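Local coordinates for sorbitol dehydrogenase (PDB 5ITG), which probably oxidises D-sorbitol to L-sorbose, passing the hydride to a nicotinamide cofactor bound by its Rossmann-fold domain, at residues A[41-46]-A[82-87]. Sequence-based numbering, arbitrary orientation.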
loop_
_atom_site.group_PDB
_atom_site.type_symbol
_atom_site.label_atom_id
_atom_site.label_comp_id
_atom_site.label_asym_id
_atom_site.label_seq_id
_atom_site.Cartn_x
_atom_site.Cartn_y
_atom_site.Cartn_z
ATOM N N GLU A 41 1.670 -2.039 10.524
ATOM C CA GLU A 41 2.603 -1.450 11.484
ATOM C C GLU A 41 2.343 -1.926 12.921
ATOM O O GLU A 41 3.257 -2.376 13.614
ATOM C CB GLU A 41 2.529 0.078 11.446
ATOM C CG GLU A 41 3.636 0.742 12.271
ATOM C CD GLU A 41 3.479 2.244 12.383
ATOM O OE1 GLU A 41 3.034 2.868 11.397
ATOM O OE2 GLU A 41 3.820 2.807 13.451
ATOM N N ALA A 42 1.099 -1.824 13.370
ATOM C CA ALA A 42 0.755 -2.248 14.724
ATOM C C ALA A 42 1.031 -3.737 14.899
ATOM O O ALA A 42 1.404 -4.195 15.985
ATOM C CB ALA A 42 -0.719 -1.945 15.011
ATOM N N PHE A 43 0.848 -4.483 13.815
ATOM C CA PHE A 43 1.058 -5.934 13.791
ATOM C C PHE A 43 2.510 -6.307 14.062
ATOM O O PHE A 43 2.789 -7.200 14.870
ATOM C CB PHE A 43 0.630 -6.486 12.423
ATOM C CG PHE A 43 0.804 -7.968 12.275
ATOM C CD1 PHE A 43 -0.085 -8.853 12.879
ATOM C CD2 PHE A 43 1.845 -8.481 11.508
ATOM C CE1 PHE A 43 0.054 -10.233 12.719
ATOM C CE2 PHE A 43 1.997 -9.859 11.340
ATOM C CZ PHE A 43 1.097 -10.738 11.947
ATOM N N TYR A 44 3.439 -5.635 13.386
ATOM C CA TYR A 44 4.862 -5.921 13.587
ATOM C C TYR A 44 5.335 -5.499 14.976
ATOM O O TYR A 44 6.097 -6.220 15.629
ATOM C CB TYR A 44 5.709 -5.226 12.512
ATOM C CG TYR A 44 5.637 -5.897 11.155
ATOM C CD1 TYR A 44 6.365 -7.060 10.889
ATOM C CD2 TYR A 44 4.829 -5.377 10.141
ATOM C CE1 TYR A 44 6.295 -7.690 9.641
ATOM C CE2 TYR A 44 4.748 -5.998 8.890
ATOM C CZ TYR A 44 5.480 -7.151 8.647
ATOM O OH TYR A 44 5.389 -7.764 7.416
ATOM N N VAL A 45 4.880 -4.335 15.434
ATOM C CA VAL A 45 5.271 -3.856 16.749
ATOM C C VAL A 45 4.789 -4.823 17.829
ATOM O O VAL A 45 5.503 -5.099 18.800
ATOM C CB VAL A 45 4.704 -2.441 17.008
ATOM C CG1 VAL A 45 4.895 -2.051 18.470
ATOM C CG2 VAL A 45 5.417 -1.437 16.103
ATOM N N GLU A 46 3.582 -5.347 17.644
ATOM C CA GLU A 46 2.987 -6.288 18.586
ATOM C C GLU A 46 3.912 -7.480 18.840
ATOM O O GLU A 46 3.922 -8.047 19.935
ATOM C CB GLU A 46 1.650 -6.796 18.035
ATOM C CG GLU A 46 0.911 -7.762 18.948
ATOM C CD GLU A 46 0.083 -7.048 19.996
ATOM O OE1 GLU A 46 0.425 -5.897 20.340
ATOM O OE2 GLU A 46 -0.904 -7.637 20.482
ATOM N N TYR A 82 -8.296 -4.333 20.014
ATOM C CA TYR A 82 -9.137 -4.712 18.881
ATOM C C TYR A 82 -8.706 -6.078 18.369
ATOM O O TYR A 82 -7.596 -6.534 18.652
ATOM C CB TYR A 82 -9.052 -3.679 17.751
ATOM C CG TYR A 82 -7.667 -3.486 17.191
ATOM C CD1 TYR A 82 -6.763 -2.618 17.800
ATOM C CD2 TYR A 82 -7.250 -4.186 16.061
ATOM C CE1 TYR A 82 -5.470 -2.449 17.297
ATOM C CE2 TYR A 82 -5.964 -4.027 15.550
ATOM C CZ TYR A 82 -5.080 -3.157 16.173
ATOM O OH TYR A 82 -3.806 -3.001 15.677
ATOM N N SER A 83 -9.582 -6.742 17.626
ATOM C CA SER A 83 -9.244 -8.060 17.112
ATOM C C SER A 83 -8.833 -8.020 15.652
ATOM O O SER A 83 -9.393 -7.281 14.846
ATOM C CB SER A 83 -10.417 -9.027 17.276
ATOM O OG SER A 83 -11.495 -8.667 16.438
ATOM N N LEU A 84 -7.840 -8.829 15.324
ATOM C CA LEU A 84 -7.349 -8.912 13.965
ATOM C C LEU A 84 -7.423 -10.350 13.504
ATOM O O LEU A 84 -6.758 -11.222 14.061
ATOM C CB LEU A 84 -5.899 -8.424 13.874
ATOM C CG LEU A 84 -5.216 -8.671 12.520
ATOM C CD1 LEU A 84 -6.011 -7.996 11.409
ATOM C CD2 LEU A 84 -3.783 -8.138 12.554
ATOM N N THR A 85 -8.258 -10.595 12.503
ATOM C CA THR A 85 -8.393 -11.925 11.936
ATOM C C THR A 85 -7.455 -11.961 10.731
ATOM O O THR A 85 -7.412 -11.011 9.949
ATOM C CB THR A 85 -9.834 -12.188 11.457
ATOM O OG1 THR A 85 -10.732 -12.083 12.568
ATOM C CG2 THR A 85 -9.953 -13.584 10.848
ATOM N N GLU A 86 -6.686 -13.041 10.611
ATOM C CA GLU A 86 -5.760 -13.222 9.498
ATOM C C GLU A 86 -6.218 -14.450 8.714
ATOM O O GLU A 86 -6.257 -15.556 9.248
ATOM C CB GLU A 86 -4.343 -13.418 10.030
ATOM C CG GLU A 86 -3.767 -12.152 10.643
ATOM C CD GLU A 86 -2.504 -12.402 11.438
ATOM O OE1 GLU A 86 -2.611 -12.806 12.615
ATOM O OE2 GLU A 86 -1.402 -12.199 10.886
ATOM N N THR A 87 -6.571 -14.244 7.451
ATOM C CA THR A 87 -7.069 -15.329 6.608
ATOM C C THR A 87 -6.110 -15.758 5.502
ATOM O O THR A 87 -5.708 -14.948 4.672
ATOM C CB THR A 87 -8.404 -14.927 5.973
ATOM O OG1 THR A 87 -9.313 -14.528 7.007
ATOM C CG2 THR A 87 -9.000 -16.093 5.195
#
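E86 OE2 lies 3.1 Å from both F43 CE1 and F43 CZ, so this carboxylate oxygen meets the outer C-C bond of the phenyl ring while it also forms a salt bridge with R230. The carboxylate and ring planes stand 77° apart, and the oxygen approaches the ring obliquely. A glutamate suits the place because its chain, extended beyond CG, spans the gap from the strand to the ring and still presents an oxygen to the arginine. F43 meets it from the opposite direction: its CG is anti to the backbone N (chi1 180°), which swings the ring out from the helix to meet E86 and L84. Nearer the root of the ring, CD1, beside CG, packs 3.8 Å from L84 CD2, the two side chains crossing at about a right angle, and the branched leucine gives the ring an apolar neighbour. Replacing F43 by alanine would probably open a gap beside L84 CD2 and take away the flat apolar surface next to the carboxylate, leaving E86 to rely on R230. One residue back on the helix, A42 CB sits 3.3 Å from Y82 OH, the small methyl fitting closely against the hydroxyl. That hydroxyl is hydrogen-bonded to R38 O, so the tyrosine reaches across to the preceding helical segment. L84 and E86 point at the helix from alternate positions, whereas Y82 reaches it by its hydroxyl end. A short helix thus crosses a strand of the mixed sheet at 96°, not in the classic near-parallel packing of a Rossmann core, within the Rossmann domain of the mannitol dehydrogenase family.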